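Local structure of Non-structural maintenance of chromosomes element 1 homolog (Xenopus laevis, 7DG2) at residues 8-13 and 34-39; 48-53 and 62-67; 145-150 and 157-162. The protein probably acts as a RING-type E3 ubiquitin ligase, paired with a MAGE protein, within the SMC5-SMC6 complex that serves DNA repair. All blocks are in the same frame, centred on the assembly; numbering follows the deposited sequence.

Contact 1. Residues 8-13 and 34-39; sequences HQRFLQ and CELHKV
Arg10 reaches out from helix 6-18 to the ring of His37, and its NE donates a hydrogen bond to His37 NE2 of 2.9 Å with an N-H...N angle of 151°. The donor lies close to the imidazole plane, but NE2 is tilted from the guanidinium plane, and the two flat groups stand 31° apart. Accepting at NE2 is consistent with a neutral His37 ring. Leu36 supplies the other direct touch: its CD1 lies over one guanidinium face, 4.0 Å from Arg10 NE. A water extends the grip, taking a weak bond from Arg10 NH1 (2.9 Å) and giving one to the carbonyl Leu36 O (3.1 Å).

The arginine starts out with CG anti to the backbone N (chi1 -178°), then bends at both following torsions, which turns NE back toward the imidazole; Arg10 CB, placed by the helix, is itself 3.6 Å from His37 NE2. NH2 is held by Gln83 O of the MAGE domain-containing protein chain, so the guanidinium links this fold to its partner subunit. On the other segment, Val39 N bonds back to Cys34 O at 3.0 Å and closes the turn that presents His37.

In what looks like the first winged-helix unit, the contact joins helix 6-18 to the C-terminal end of helix 23-36, where Arg10 and Phe11 also pack on Cys33, while His8 and Phe11 turn to helix 46-57.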
loop_
_atom_site.group_PDB
_atom_site.type_symbol
_atom_site.label_atom_id
_atom_site.label_comp_id
_atom_site.label_asym_id
_atom_site.label_seq_id
_atom_site.Cartn_x
_atom_site.Cartn_y
_atom_site.Cartn_z
ATOM N N HIS A 8 12.990 -0.179 -14.090
ATOM C CA HIS A 8 12.502 0.971 -13.329
ATOM C C HIS A 8 11.091 0.730 -12.806
ATOM O O HIS A 8 10.765 1.113 -11.673
ATOM C CB HIS A 8 12.495 2.231 -14.188
ATOM C CG HIS A 8 13.820 2.563 -14.802
ATOM N ND1 HIS A 8 14.149 2.203 -16.093
ATOM C CD2 HIS A 8 14.881 3.253 -14.319
ATOM C CE1 HIS A 8 15.368 2.637 -16.371
ATOM N NE2 HIS A 8 15.834 3.276 -15.313
ATOM N N GLN A 9 10.224 0.151 -13.639
ATOM C CA GLN A 9 8.850 -0.084 -13.205
ATOM C C GLN A 9 8.822 -1.047 -12.029
ATOM O O GLN A 9 8.065 -0.851 -11.065
ATOM C CB GLN A 9 8.015 -0.620 -14.370
ATOM C CG GLN A 9 7.946 0.321 -15.579
ATOM C CD GLN A 9 7.406 -0.353 -16.817
ATOM O OE1 GLN A 9 7.101 -1.548 -16.803
ATOM N NE2 GLN A 9 7.302 0.404 -17.912
ATOM N N ARG A 10 9.650 -2.098 -12.086
ATOM C CA ARG A 10 9.670 -3.084 -11.015
ATOM C C ARG A 10 10.159 -2.451 -9.725
ATOM O O ARG A 10 9.601 -2.697 -8.652
ATOM C CB ARG A 10 10.564 -4.264 -11.415
ATOM C CG ARG A 10 10.607 -5.359 -10.389
ATOM C CD ARG A 10 9.358 -6.210 -10.467
ATOM N NE ARG A 10 9.409 -7.176 -11.568
ATOM C CZ ARG A 10 8.532 -8.163 -11.718
ATOM N NH1 ARG A 10 8.632 -9.004 -12.738
ATOM N NH2 ARG A 10 7.531 -8.288 -10.853
ATOM N N PHE A 11 11.185 -1.605 -9.829
ATOM C CA PHE A 11 11.680 -0.865 -8.673
ATOM C C PHE A 11 10.594 0.035 -8.092
ATOM O O PHE A 11 10.409 0.093 -6.867
ATOM C CB PHE A 11 12.909 -0.062 -9.105
ATOM C CG PHE A 11 13.573 0.719 -8.000
ATOM C CD1 PHE A 11 13.068 1.941 -7.593
ATOM C CD2 PHE A 11 14.739 0.255 -7.415
ATOM C CE1 PHE A 11 13.700 2.679 -6.599
ATOM C CE2 PHE A 11 15.378 0.982 -6.430
ATOM C CZ PHE A 11 14.858 2.200 -6.016
ATOM N N LEU A 12 9.887 0.766 -8.955
ATOM C CA LEU A 12 8.862 1.691 -8.483
ATOM C C LEU A 12 7.714 0.938 -7.817
ATOM O O LEU A 12 7.211 1.361 -6.764
ATOM C CB LEU A 12 8.369 2.549 -9.652
ATOM C CG LEU A 12 7.225 3.519 -9.360
ATOM C CD1 LEU A 12 7.592 4.451 -8.186
ATOM C CD2 LEU A 12 6.871 4.317 -10.630
ATOM N N GLN A 13 7.308 -0.199 -8.393
ATOM C CA GLN A 13 6.253 -0.997 -7.766
ATOM C C GLN A 13 6.653 -1.450 -6.368
ATOM O O GLN A 13 5.858 -1.365 -5.424
ATOM C CB GLN A 13 5.913 -2.205 -8.633
ATOM C CG GLN A 13 5.225 -1.824 -9.942
ATOM C CD GLN A 13 4.652 -3.029 -10.643
ATOM O OE1 GLN A 13 4.597 -4.124 -10.068
ATOM N NE2 GLN A 13 4.206 -2.838 -11.886
ATOM N N CYS A 34 17.204 -5.146 -12.216
ATOM C CA CYS A 34 17.942 -5.270 -13.469
ATOM C C CYS A 34 18.022 -6.721 -13.917
ATOM O O CYS A 34 17.825 -7.022 -15.100
ATOM C CB CYS A 34 19.336 -4.667 -13.315
ATOM S SG CYS A 34 19.253 -2.859 -13.222
ATOM N N GLU A 35 18.286 -7.637 -12.986
ATOM C CA GLU A 35 18.397 -9.044 -13.354
ATOM C C GLU A 35 17.057 -9.610 -13.815
ATOM O O GLU A 35 17.001 -10.360 -14.798
ATOM C CB GLU A 35 18.953 -9.836 -12.175
ATOM C CG GLU A 35 20.360 -9.417 -11.823
ATOM C CD GLU A 35 20.839 -10.021 -10.530
ATOM O OE1 GLU A 35 19.988 -10.526 -9.766
ATOM O OE2 GLU A 35 22.064 -9.992 -10.278
ATOM N N LEU A 36 15.967 -9.237 -13.136
ATOM C CA LEU A 36 14.637 -9.734 -13.491
ATOM C C LEU A 36 14.191 -9.311 -14.884
ATOM O O LEU A 36 13.283 -9.935 -15.446
ATOM C CB LEU A 36 13.595 -9.248 -12.474
ATOM C CG LEU A 36 13.464 -10.029 -11.164
ATOM C CD1 LEU A 36 12.540 -9.309 -10.183
ATOM C CD2 LEU A 36 12.955 -11.439 -11.450
ATOM N N HIS A 37 14.777 -8.255 -15.450
ATOM C CA HIS A 37 14.280 -7.721 -16.711
ATOM C C HIS A 37 15.382 -7.585 -17.756
ATOM O O HIS A 37 15.202 -6.872 -18.748
ATOM C CB HIS A 37 13.567 -6.390 -16.469
ATOM C CG HIS A 37 12.330 -6.540 -15.638
ATOM N ND1 HIS A 37 11.158 -7.060 -16.143
ATOM C CD2 HIS A 37 12.096 -6.287 -14.328
ATOM C CE1 HIS A 37 10.247 -7.098 -15.186
ATOM N NE2 HIS A 37 10.788 -6.632 -14.075
ATOM N N LYS A 38 16.505 -8.274 -17.553
ATOM C CA LYS A 38 17.552 -8.403 -18.570
ATOM C C LYS A 38 18.130 -7.046 -18.953
ATOM O O LYS A 38 18.435 -6.787 -20.118
ATOM C CB LYS A 38 17.034 -9.142 -19.807
ATOM C CG LYS A 38 16.336 -10.461 -19.481
ATOM C CD LYS A 38 17.129 -11.260 -18.458
ATOM C CE LYS A 38 16.388 -12.519 -18.013
ATOM N NZ LYS A 38 16.711 -13.712 -18.847
ATOM N N VAL A 39 18.271 -6.171 -17.961
ATOM C CA VAL A 39 18.910 -4.870 -18.118
ATOM C C VAL A 39 20.303 -4.979 -17.518
ATOM O O VAL A 39 20.467 -5.533 -16.425
ATOM C CB VAL A 39 18.098 -3.766 -17.412
ATOM C CG1 VAL A 39 18.900 -2.473 -17.318
ATOM C CG2 VAL A 39 16.779 -3.538 -18.125
HETATM O O HOH W 1 10.374 -10.426 -14.544
#

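Contact 2. Residues 48-53 and 62-67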
loop_
_atom_site.group_PDB
_atom_site.type_symbol
_atom_site.label_atom_id
_atom_site.label_comp_id
_atom_site.label_asym_id
_atom_site.label_seq_id
_atom_site.Cartn_x
_atom_site.Cartn_y
_atom_site.Cartn_z
ATOM N N ASP A 48 21.405 7.712 -11.497
ATOM C CA ASP A 48 20.777 7.848 -12.805
ATOM C C ASP A 48 19.484 7.050 -12.868
ATOM O O ASP A 48 18.497 7.497 -13.461
ATOM C CB ASP A 48 21.735 7.376 -13.898
ATOM C CG ASP A 48 22.873 8.356 -14.153
ATOM O OD1 ASP A 48 22.895 9.436 -13.527
ATOM O OD2 ASP A 48 23.747 8.037 -14.990
ATOM N N PHE A 49 19.485 5.854 -12.271
ATOM C CA PHE A 49 18.310 4.984 -12.287
ATOM C C PHE A 49 17.140 5.650 -11.570
ATOM O O PHE A 49 16.037 5.752 -12.119
ATOM C CB PHE A 49 18.677 3.650 -11.628
ATOM C CG PHE A 49 17.576 2.617 -11.636
ATOM C CD1 PHE A 49 17.413 1.763 -12.718
ATOM C CD2 PHE A 49 16.751 2.460 -10.533
ATOM C CE1 PHE A 49 16.421 0.793 -12.711
ATOM C CE2 PHE A 49 15.754 1.493 -10.529
ATOM C CZ PHE A 49 15.594 0.665 -11.622
ATOM N N VAL A 50 17.380 6.130 -10.351
ATOM C CA VAL A 50 16.342 6.853 -9.618
ATOM C C VAL A 50 15.981 8.132 -10.359
ATOM O O VAL A 50 14.810 8.529 -10.411
ATOM C CB VAL A 50 16.804 7.127 -8.168
ATOM C CG1 VAL A 50 15.881 8.111 -7.448
ATOM C CG2 VAL A 50 16.872 5.826 -7.382
ATOM N N GLY A 51 16.976 8.778 -10.973
ATOM C CA GLY A 51 16.709 10.001 -11.719
ATOM C C GLY A 51 15.783 9.804 -12.906
ATOM O O GLY A 51 14.973 10.682 -13.225
ATOM N N VAL A 52 15.895 8.662 -13.586
ATOM C CA VAL A 52 14.964 8.365 -14.669
ATOM C C VAL A 52 13.544 8.357 -14.136
ATOM O O VAL A 52 12.646 8.998 -14.693
ATOM C CB VAL A 52 15.314 7.024 -15.336
ATOM C CG1 VAL A 52 14.188 6.599 -16.265
ATOM C CG2 VAL A 52 16.633 7.141 -16.099
ATOM N N LEU A 53 13.327 7.627 -13.044
ATOM C CA LEU A 53 11.995 7.563 -12.447
ATOM C C LEU A 53 11.509 8.952 -12.053
ATOM O O LEU A 53 10.379 9.343 -12.370
ATOM C CB LEU A 53 12.024 6.620 -11.244
ATOM C CG LEU A 53 11.986 5.137 -11.626
ATOM C CD1 LEU A 53 12.421 4.248 -10.473
ATOM C CD2 LEU A 53 10.578 4.759 -12.102
ATOM N N MET A 62 4.827 13.331 -7.683
ATOM C CA MET A 62 5.402 12.234 -6.927
ATOM C C MET A 62 6.917 12.296 -7.102
ATOM O O MET A 62 7.410 12.739 -8.141
ATOM C CB MET A 62 4.863 10.875 -7.430
ATOM C CG MET A 62 3.335 10.775 -7.386
ATOM S SD MET A 62 2.759 9.327 -8.308
ATOM C CE MET A 62 3.650 8.065 -7.448
ATOM N N THR A 63 7.658 11.885 -6.074
ATOM C CA THR A 63 9.103 11.804 -6.252
ATOM C C THR A 63 9.674 10.757 -5.311
ATOM O O THR A 63 9.075 10.420 -4.285
ATOM C CB THR A 63 9.776 13.175 -6.036
ATOM O OG1 THR A 63 11.089 13.155 -6.617
ATOM C CG2 THR A 63 9.897 13.507 -4.567
ATOM N N ILE A 64 10.823 10.212 -5.689
ATOM C CA ILE A 64 11.574 9.311 -4.825
ATOM C C ILE A 64 12.634 10.160 -4.140
ATOM O O ILE A 64 13.612 10.575 -4.774
ATOM C CB ILE A 64 12.199 8.152 -5.612
ATOM C CG1 ILE A 64 11.108 7.306 -6.270
ATOM C CG2 ILE A 64 13.060 7.298 -4.673
ATOM C CD1 ILE A 64 11.638 6.316 -7.340
ATOM N N GLU A 65 12.414 10.455 -2.859
ATOM C CA GLU A 65 13.297 11.295 -2.064
ATOM C C GLU A 65 14.293 10.443 -1.291
ATOM O O GLU A 65 14.050 9.271 -1.017
ATOM C CB GLU A 65 12.483 12.144 -1.084
ATOM C CG GLU A 65 12.110 13.507 -1.608
ATOM C CD GLU A 65 13.274 14.489 -1.544
ATOM O OE1 GLU A 65 14.437 14.045 -1.436
ATOM O OE2 GLU A 65 13.025 15.709 -1.587
ATOM N N LYS A 66 15.428 11.053 -0.935
ATOM C CA LYS A 66 16.408 10.449 -0.039
ATOM C C LYS A 66 16.484 11.246 1.257
ATOM O O LYS A 66 16.402 12.479 1.243
ATOM C CB LYS A 66 17.810 10.414 -0.656
ATOM C CG LYS A 66 17.942 9.629 -1.923
ATOM C CD LYS A 66 19.414 9.584 -2.351
ATOM C CE LYS A 66 20.302 9.072 -1.223
ATOM N NZ LYS A 66 21.755 9.103 -1.573
ATOM N N GLY A 67 16.647 10.539 2.369
ATOM C CA GLY A 67 16.800 11.183 3.659
ATOM C C GLY A 67 17.617 10.314 4.591
ATOM O O GLY A 67 18.008 9.199 4.244
#
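Ile64 packs against Val50 and Leu53, joining helix 46-57 to strand 62-68 in a unit whose helix and strand order is that of a winged helix, which would make this the third helix meeting the first strand of the wing hairpin.

The direct contact is wholly apolar and buried. The two branches of Ile64 divide the work. CG2 meets Val50 CG1 at 4.0 Å, while the longer arm, with CG1 anti to the carbonyl carbon (chi1 -62°) and then extended, carries CD1 to Leu53, 3.8 Å from its CD1 and 3.9 Å from its CB. Both helix side chains cross the isoleucine obliquely, one helical turn apart. Farther along the same helix, Leu57 also touches Ile64, and Leu53 goes on to pack against Phe11 of helix 6-18.

Polar bonds hold the strand from two directions. Thr63, Glu65 and Gly67 pair through their backbones with strand 75-81, whereas the intervening Ile64 N gives its hydrogen to Asn54 OD1, tying the strand back to the helix right beside the apolar patch. Within the strand, Glu65 OE1 also accepts from Lys66 N at 3.2 Å through its anti lone pair, with a bent angle of 136°.

Contact 3. Residues 145-150 and 157-162; sequences SFVQEK and GEYTLH
Lys150 lies alongside His162, the two side chains pointing the same way, where a Schellman motif ends helix 136-148 and an N-cap opens helix 163-176. The hairpin of strands 152-155 and 158-161 runs between them, in a region whose layout is consistent with a second winged-helix unit.

The lysine can be followed outward. CB sits over the face of the imidazole, 3.8 Å from the centroid of His162 and 13° off the normal, a CH-pi contact. CG slides toward the rim, 3.7 Å from His162 NE2, and CD is at 4.1 Å from the same nitrogen. CE continues away from the ring, the last torsion bends the chain, and Lys150 NZ ends 4.8 Å from His162 NE2, not in contact. His162 NE2 instead hydrogen-bonds a glycerol, probably from the crystallisation liquor. The other ring nitrogen does the capping: ND1 accepts from Arg164 N in the first turn of the next helix. This bond helps fix the rotation of the imidazole under the lysine, and an accepting ND1 is consistent with a neutral ring.

Lys150 leaves the helix with positive phi (62°), its N bonded to Val147 O at 3.0 Å. Two residues earlier, Gln148 O takes a bond from Arg91 of the MAGE domain-containing protein chain. Ile20 of strand 20-22 touches both Lys150 and His162, so the pair also meets the N-terminal unit.

One turn back in the helix, Val147 CG2 comes to the edge of the Tyr159 ring, 3.9 Å from CE2. Tightest of all is the carbonyl: Lys150 O, buried here and without a hydrogen-bonding partner, lies 3.2 Å from His162 CB.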
loop_
_atom_site.group_PDB
_atom_site.type_symbol
_atom_site.label_atom_id
_atom_site.label_comp_id
_atom_site.label_asym_id
_atom_site.label_seq_id
_atom_site.Cartn_x
_atom_site.Cartn_y
_atom_site.Cartn_z
ATOM N N SER A 145 -2.169 0.989 13.232
ATOM C CA SER A 145 -2.182 1.212 11.791
ATOM C C SER A 145 -1.128 2.237 11.384
ATOM O O SER A 145 -0.391 2.024 10.419
ATOM C CB SER A 145 -3.575 1.653 11.329
ATOM O OG SER A 145 -3.558 1.938 9.936
ATOM N N PHE A 146 -1.044 3.364 12.109
ATOM C CA PHE A 146 -0.032 4.368 11.789
ATOM C C PHE A 146 1.367 3.772 11.855
ATOM O O PHE A 146 2.241 4.152 11.074
ATOM C CB PHE A 146 -0.131 5.566 12.742
ATOM C CG PHE A 146 -1.344 6.445 12.519
ATOM C CD1 PHE A 146 -1.916 6.574 11.268
ATOM C CD2 PHE A 146 -1.888 7.159 13.574
ATOM C CE1 PHE A 146 -3.035 7.381 11.065
ATOM C CE2 PHE A 146 -3.000 7.979 13.384
ATOM C CZ PHE A 146 -3.576 8.088 12.131
ATOM N N VAL A 147 1.599 2.843 12.789
ATOM C CA VAL A 147 2.909 2.194 12.871
ATOM C C VAL A 147 3.099 1.229 11.708
ATOM O O VAL A 147 4.147 1.222 11.051
ATOM C CB VAL A 147 3.070 1.487 14.228
ATOM C CG1 VAL A 147 4.247 0.529 14.202
ATOM C CG2 VAL A 147 3.247 2.545 15.323
ATOM N N GLN A 148 2.080 0.417 11.425
ATOM C CA GLN A 148 2.170 -0.536 10.322
ATOM C C GLN A 148 2.418 0.170 8.994
ATOM O O GLN A 148 3.198 -0.316 8.163
ATOM C CB GLN A 148 0.891 -1.370 10.265
ATOM C CG GLN A 148 0.695 -2.144 8.968
ATOM C CD GLN A 148 1.633 -3.324 8.850
ATOM O OE1 GLN A 148 2.176 -3.802 9.850
ATOM N NE2 GLN A 148 1.844 -3.797 7.618
ATOM N N GLU A 149 1.769 1.316 8.772
ATOM C CA GLU A 149 1.938 2.054 7.522
ATOM C C GLU A 149 3.161 2.969 7.514
ATOM O O GLU A 149 3.351 3.715 6.546
ATOM C CB GLU A 149 0.684 2.880 7.222
ATOM C CG GLU A 149 -0.581 2.053 7.163
ATOM C CD GLU A 149 -0.557 1.025 6.050
ATOM O OE1 GLU A 149 -0.307 1.420 4.890
ATOM O OE2 GLU A 149 -0.786 -0.170 6.344
ATOM N N LYS A 150 3.971 2.948 8.570
ATOM C CA LYS A 150 5.205 3.731 8.657
ATOM C C LYS A 150 4.940 5.236 8.603
ATOM O O LYS A 150 5.693 5.996 7.995
ATOM C CB LYS A 150 6.202 3.300 7.574
ATOM C CG LYS A 150 6.691 1.888 7.795
ATOM C CD LYS A 150 7.528 1.421 6.619
ATOM C CE LYS A 150 8.448 0.282 7.019
ATOM N NZ LYS A 150 7.843 -0.592 8.053
ATOM N N GLY A 157 5.042 2.103 23.896
ATOM C CA GLY A 157 3.924 3.006 24.091
ATOM C C GLY A 157 4.256 4.468 23.912
ATOM O O GLY A 157 3.473 5.321 24.327
ATOM N N GLU A 158 5.401 4.789 23.316
ATOM C CA GLU A 158 5.716 6.157 22.928
ATOM C C GLU A 158 5.914 6.195 21.421
ATOM O O GLU A 158 6.358 5.214 20.820
ATOM C CB GLU A 158 6.960 6.685 23.655
ATOM C CG GLU A 158 6.820 6.550 25.162
ATOM C CD GLU A 158 7.857 7.332 25.947
ATOM O OE1 GLU A 158 8.312 8.390 25.462
ATOM O OE2 GLU A 158 8.208 6.884 27.059
ATOM N N TYR A 159 5.554 7.322 20.821
ATOM C CA TYR A 159 5.470 7.434 19.370
ATOM C C TYR A 159 6.213 8.663 18.883
ATOM O O TYR A 159 6.074 9.747 19.449
ATOM C CB TYR A 159 4.008 7.525 18.921
ATOM C CG TYR A 159 3.223 6.296 19.291
ATOM C CD1 TYR A 159 2.619 6.183 20.546
ATOM C CD2 TYR A 159 3.114 5.228 18.405
ATOM C CE1 TYR A 159 1.932 5.056 20.895
ATOM C CE2 TYR A 159 2.410 4.087 18.753
ATOM C CZ TYR A 159 1.825 4.013 20.001
ATOM O OH TYR A 159 1.118 2.899 20.378
ATOM N N THR A 160 6.975 8.497 17.803
ATOM C CA THR A 160 7.531 9.635 17.092
ATOM C C THR A 160 7.169 9.494 15.614
ATOM O O THR A 160 6.587 8.491 15.188
ATOM C CB THR A 160 9.058 9.742 17.305
ATOM O OG1 THR A 160 9.535 11.001 16.799
ATOM C CG2 THR A 160 9.775 8.597 16.601
ATOM N N LEU A 161 7.478 10.523 14.836
ATOM C CA LEU A 161 7.236 10.461 13.401
ATOM C C LEU A 161 8.216 9.493 12.755
ATOM O O LEU A 161 9.405 9.488 13.082
ATOM C CB LEU A 161 7.399 11.841 12.765
ATOM C CG LEU A 161 6.490 12.960 13.242
ATOM C CD1 LEU A 161 6.729 14.186 12.385
ATOM C CD2 LEU A 161 5.036 12.528 13.177
ATOM N N HIS A 162 7.717 8.669 11.834
ATOM C CA HIS A 162 8.605 7.813 11.052
ATOM C C HIS A 162 9.469 8.665 10.127
ATOM O O HIS A 162 9.084 9.768 9.730
ATOM C CB HIS A 162 7.774 6.807 10.229
ATOM C CG HIS A 162 8.559 5.627 9.731
ATOM N ND1 HIS A 162 9.412 5.696 8.646
ATOM C CD2 HIS A 162 8.612 4.348 10.169
ATOM C CE1 HIS A 162 9.963 4.513 8.447
ATOM N NE2 HIS A 162 9.502 3.680 9.363
#

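From the N terminus, contact 1 closes a loop of helix 6-18, strand 20-22 and helix 23-36. Contact 2 then closes a much shorter one, bringing the strand after helix 46-57 back onto that helix. Contact 3 closes a third around the first strand of a hairpin. The three follow in series, with none nested or crossing. Contacts 1 and 2 share a core: His8 stacks on Phe49, Phe11 meets it edge-to-face, and both reach Leu53, fastening helix 6-18 to helix 46-57. Contact 3 stands apart, on the opposite side of the chain's centre from contact 2, its nearest atoms about 10 Å from contact 2 and about 12 Å from contact 1.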